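PDB 1KOE: endostatin, which inhibits angiogenesis as the C-terminal fragment of the collagen XVIII alpha1 chain and binds heparin, with a fold related to that of C-type lectins. Local coordinates for residues D98-D101 and A107-Q110; D101-R104 and Q110-V113. One frame throughout, in Å; residues are numbered along the deposited sequence.

Contact 1: residues D98-D101 and A107-Q110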
loop_
_atom_site.group_PDB
_atom_site.type_symbol
_atom_site.label_atom_id
_atom_site.label_comp_id
_atom_site.label_asym_id
_atom_site.label_seq_id
_atom_site.Cartn_x
_atom_site.Cartn_y
_atom_site.Cartn_z
ATOM N N ASP A 98 -13.576 4.168 -4.224
ATOM C CA ASP A 98 -15.004 4.155 -4.512
ATOM C C ASP A 98 -15.868 3.363 -3.508
ATOM O O ASP A 98 -17.032 3.048 -3.799
ATOM C CB ASP A 98 -15.283 3.745 -5.973
ATOM C CG ASP A 98 -14.852 2.319 -6.293
ATOM O OD1 ASP A 98 -14.616 1.516 -5.367
ATOM O OD2 ASP A 98 -14.746 1.998 -7.502
ATOM N N GLY A 99 -15.280 3.016 -2.359
ATOM C CA GLY A 99 -16.009 2.362 -1.292
ATOM C C GLY A 99 -16.208 0.871 -1.250
ATOM O O GLY A 99 -17.029 0.404 -0.469
ATOM N N ARG A 100 -15.448 0.111 -2.014
ATOM C CA ARG A 100 -15.585 -1.341 -1.999
ATOM C C ARG A 100 -14.579 -2.028 -1.077
ATOM O O ARG A 100 -13.411 -1.616 -0.999
ATOM C CB ARG A 100 -15.428 -1.895 -3.416
ATOM C CG ARG A 100 -16.590 -1.568 -4.348
ATOM C CD ARG A 100 -16.240 -1.973 -5.763
ATOM N NE ARG A 100 -15.239 -1.074 -6.311
ATOM C CZ ARG A 100 -14.360 -1.387 -7.256
ATOM N NH1 ARG A 100 -14.344 -2.597 -7.785
ATOM N NH2 ARG A 100 -13.490 -0.482 -7.668
ATOM N N ASP A 101 -15.044 -3.043 -0.347
ATOM C CA ASP A 101 -14.163 -3.803 0.538
ATOM C C ASP A 101 -13.368 -4.740 -0.387
ATOM O O ASP A 101 -13.929 -5.654 -1.020
ATOM C CB ASP A 101 -14.987 -4.600 1.554
ATOM C CG ASP A 101 -14.122 -5.422 2.516
ATOM O OD1 ASP A 101 -13.032 -5.905 2.163
ATOM O OD2 ASP A 101 -14.563 -5.632 3.646
ATOM N N ALA A 107 -13.648 -8.027 -7.717
ATOM C CA ALA A 107 -12.846 -7.222 -8.645
ATOM C C ALA A 107 -11.352 -7.379 -8.377
ATOM O O ALA A 107 -10.525 -7.031 -9.216
ATOM C CB ALA A 107 -13.251 -5.756 -8.587
ATOM N N TRP A 108 -11.016 -7.859 -7.185
ATOM C CA TRP A 108 -9.624 -8.135 -6.810
ATOM C C TRP A 108 -9.567 -9.656 -6.590
ATOM O O TRP A 108 -9.809 -10.146 -5.484
ATOM C CB TRP A 108 -9.245 -7.403 -5.521
ATOM C CG TRP A 108 -9.192 -5.903 -5.659
ATOM C CD1 TRP A 108 -8.100 -5.148 -5.980
ATOM C CD2 TRP A 108 -10.276 -4.978 -5.453
ATOM N NE1 TRP A 108 -8.439 -3.815 -5.988
ATOM C CE2 TRP A 108 -9.762 -3.681 -5.671
ATOM C CE3 TRP A 108 -11.623 -5.123 -5.102
ATOM C CZ2 TRP A 108 -10.547 -2.536 -5.554
ATOM C CZ3 TRP A 108 -12.411 -3.983 -4.982
ATOM C CH2 TRP A 108 -11.865 -2.704 -5.210
ATOM N N PRO A 109 -9.295 -10.421 -7.657
ATOM C CA PRO A 109 -9.225 -11.880 -7.568
ATOM C C PRO A 109 -8.149 -12.417 -6.632
ATOM O O PRO A 109 -8.293 -13.508 -6.084
ATOM C CB PRO A 109 -8.983 -12.294 -9.017
ATOM C CG PRO A 109 -8.247 -11.132 -9.583
ATOM C CD PRO A 109 -9.022 -9.976 -9.035
ATOM N N GLN A 110 -7.062 -11.670 -6.460
ATOM C CA GLN A 110 -5.994 -12.103 -5.571
ATOM C C GLN A 110 -5.838 -11.099 -4.438
ATOM O O GLN A 110 -5.629 -9.904 -4.660
ATOM C CB GLN A 110 -4.706 -12.299 -6.356
ATOM C CG GLN A 110 -4.889 -13.332 -7.456
ATOM C CD GLN A 110 -3.615 -14.020 -7.813
ATOM O OE1 GLN A 110 -3.255 -15.061 -7.192
ATOM N NE2 GLN A 110 -2.921 -13.506 -8.822
#

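Contact 2: residues D101-R104 and Q110-V113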
loop_
_atom_site.group_PDB
_atom_site.type_symbol
_atom_site.label_atom_id
_atom_site.label_comp_id
_atom_site.label_asym_id
_atom_site.label_seq_id
_atom_site.Cartn_x
_atom_site.Cartn_y
_atom_site.Cartn_z
ATOM N N ASP A 101 -15.044 -3.043 -0.347
ATOM C CA ASP A 101 -14.163 -3.803 0.538
ATOM C C ASP A 101 -13.368 -4.740 -0.387
ATOM O O ASP A 101 -13.929 -5.654 -1.020
ATOM C CB ASP A 101 -14.987 -4.600 1.554
ATOM C CG ASP A 101 -14.122 -5.422 2.516
ATOM O OD1 ASP A 101 -13.032 -5.905 2.163
ATOM O OD2 ASP A 101 -14.563 -5.632 3.646
ATOM N N VAL A 102 -12.062 -4.512 -0.449
ATOM C CA VAL A 102 -11.180 -5.273 -1.326
ATOM C C VAL A 102 -11.109 -6.786 -1.053
ATOM O O VAL A 102 -10.828 -7.582 -1.954
ATOM C CB VAL A 102 -9.764 -4.640 -1.335
ATOM C CG1 VAL A 102 -9.047 -4.888 -0.022
ATOM C CG2 VAL A 102 -8.968 -5.169 -2.476
ATOM N N LEU A 103 -11.374 -7.189 0.183
ATOM C CA LEU A 103 -11.339 -8.609 0.518
ATOM C C LEU A 103 -12.649 -9.307 0.127
ATOM O O LEU A 103 -12.634 -10.454 -0.321
ATOM C CB LEU A 103 -11.059 -8.822 2.011
ATOM C CG LEU A 103 -10.214 -10.057 2.338
ATOM C CD1 LEU A 103 -8.787 -9.803 1.911
ATOM C CD2 LEU A 103 -10.263 -10.351 3.816
ATOM N N ARG A 104 -13.764 -8.587 0.207
ATOM C CA ARG A 104 -15.055 -9.191 -0.098
ATOM C C ARG A 104 -15.530 -9.022 -1.528
ATOM O O ARG A 104 -16.486 -9.666 -1.945
ATOM C CB ARG A 104 -16.121 -8.658 0.866
ATOM C CG ARG A 104 -15.872 -9.010 2.332
ATOM N N GLN A 110 -7.062 -11.670 -6.460
ATOM C CA GLN A 110 -5.994 -12.103 -5.571
ATOM C C GLN A 110 -5.838 -11.099 -4.438
ATOM O O GLN A 110 -5.629 -9.904 -4.660
ATOM C CB GLN A 110 -4.706 -12.299 -6.356
ATOM C CG GLN A 110 -4.889 -13.332 -7.456
ATOM C CD GLN A 110 -3.615 -14.020 -7.813
ATOM O OE1 GLN A 110 -3.255 -15.061 -7.192
ATOM N NE2 GLN A 110 -2.921 -13.506 -8.822
ATOM N N LYS A 111 -5.967 -11.596 -3.219
ATOM C CA LYS A 111 -5.924 -10.753 -2.039
ATOM C C LYS A 111 -4.537 -10.444 -1.481
ATOM O O LYS A 111 -4.328 -10.468 -0.260
ATOM C CB LYS A 111 -6.844 -11.326 -0.962
ATOM C CG LYS A 111 -8.212 -11.733 -1.488
ATOM C CD LYS A 111 -8.974 -10.574 -2.123
ATOM C CE LYS A 111 -10.342 -11.071 -2.553
ATOM N NZ LYS A 111 -11.146 -10.031 -3.239
ATOM N N SER A 112 -3.600 -10.152 -2.384
ATOM C CA SER A 112 -2.247 -9.788 -1.999
ATOM C C SER A 112 -2.044 -8.314 -2.351
ATOM O O SER A 112 -2.732 -7.777 -3.218
ATOM C CB SER A 112 -1.211 -10.673 -2.700
ATOM O OG SER A 112 -1.232 -11.989 -2.152
ATOM N N VAL A 113 -1.108 -7.682 -1.661
ATOM C CA VAL A 113 -0.800 -6.268 -1.841
ATOM C C VAL A 113 0.671 -6.091 -2.197
ATOM O O VAL A 113 1.543 -6.706 -1.566
ATOM C CB VAL A 113 -1.059 -5.496 -0.520
ATOM C CG1 VAL A 113 -0.699 -4.027 -0.682
ATOM C CG2 VAL A 113 -2.513 -5.642 -0.097
#

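Contact 1: residues D98-D101 and A107-Q110
Arg-100 lays its guanidinium against the outer end of the Trp-108 indole, joining two turns of the long loop that precedes strand 112-114 in endostatin's C-type-lectin-like fold. The approach is oblique. CH2 of Trp-108 stands over the middle of one guanidinium face, 3.5 Å from CZ of Arg-100, but the two planes are tilted 35° apart, so the flat groups do not lie parallel. With chi1 at -70° CG of Arg-100 sits beside the backbone N, and a bend at chi3 then folds the chain so that its charged end lies near the indole. Closer to the backbone, CB of Arg-100 comes within 4.0 Å of CZ3 of Trp-108. Arginine suits the place because its flat guanidinium can take a ring atom over one face while its N-H groups donate at the rim.

Two of those rim bonds stay within residues 98-101. Asp-98 receives Arg-100 side-on: NE donates to OD1 at 2.8 Å in a fairly straight bond (163°), and NH2 reaches OD2, also at 2.8 Å, but more bent. Both bonds belong to one salt bridge, and together they restrain rotation of the guanidinium. NH2 also donates to the backbone O of Asn-10, while Ser-96 OG bonds to OD1 of Asp-98. Gly-99, between the two charged residues, has a positive phi, a conformation that glycine adopts readily.

Nonpolar packing completes the contact. Buried Trp-108 also touches Val-102 and Ile-164, giving the large ring hydrophobic neighbours beyond the arginine. Ala-107, small enough to fit beside both groups, places its methyl over the rim of the indole and at the guanidinium edge, where CB lies 3.4 Å from NH1 of Arg-100.

Contact 2: residues D101-R104 and Q110-V113
An Asx turn at Asp-101 shapes the backbone that meets Lys-111 across the loop. OD1 of Asp-101 accepts from N of Leu-103 at 2.9 Å and, weakly, from N of Arg-104; aspartate suits this place because its short carboxylate can fold back onto the following amides. Residues 102-104 keep helical backbone angles, and the carbonyls of Val-102 and Leu-103 both come within range of one ammonium group.

Lys-111 reaches across with a chain bent at chi2 (-59°) and extended beyond it. The closest partner of its NZ is O of Trp-108. Next comes O of Val-102, to which NZ donates at 2.8 Å, with a C=O...N angle of 151° and the donor 17° from the carbonyl plane. The bond from NZ to O of Leu-103 is weak, at 3.3 Å. Three backbone carbonyls thus gather at the ammonium group.

The aliphatic part of the lysine does a second job. Its CB lies 3.8 Å from CD1 of Leu-103, whose isobutyl group crosses the chain aslant near the lysine backbone. A long side chain with a nonpolar shaft and a charged tip thus suits both ends of this contact. Since the three carbonyls gripping NZ are neutral, their dipoles probably stabilise its positive charge.

Overall arrangement
Both contacts lie in the long loop between helix 77-80 and strand 112-114. From the N terminus the chain passes 98-101, then 101-104, runs through the turn containing His-105, and returns through 107-110 to 110-113. Contact 1 joins 98-101 to 107-110, and contact 2 joins 101-104 to 110-113. Contact 2 starts and ends three residues beyond contact 1, so the two closures cross, with Asp-101 and Gln-110 shared. Their centres are 6 Å apart, and Val-102 CG2 packs on Trp-108 CD2 at 3.3 Å. Beyond the loop, contact 1 reaches Asn-10 after strand 4-8, while contact 2 leads into the antiparallel sheet containing strand 140-145.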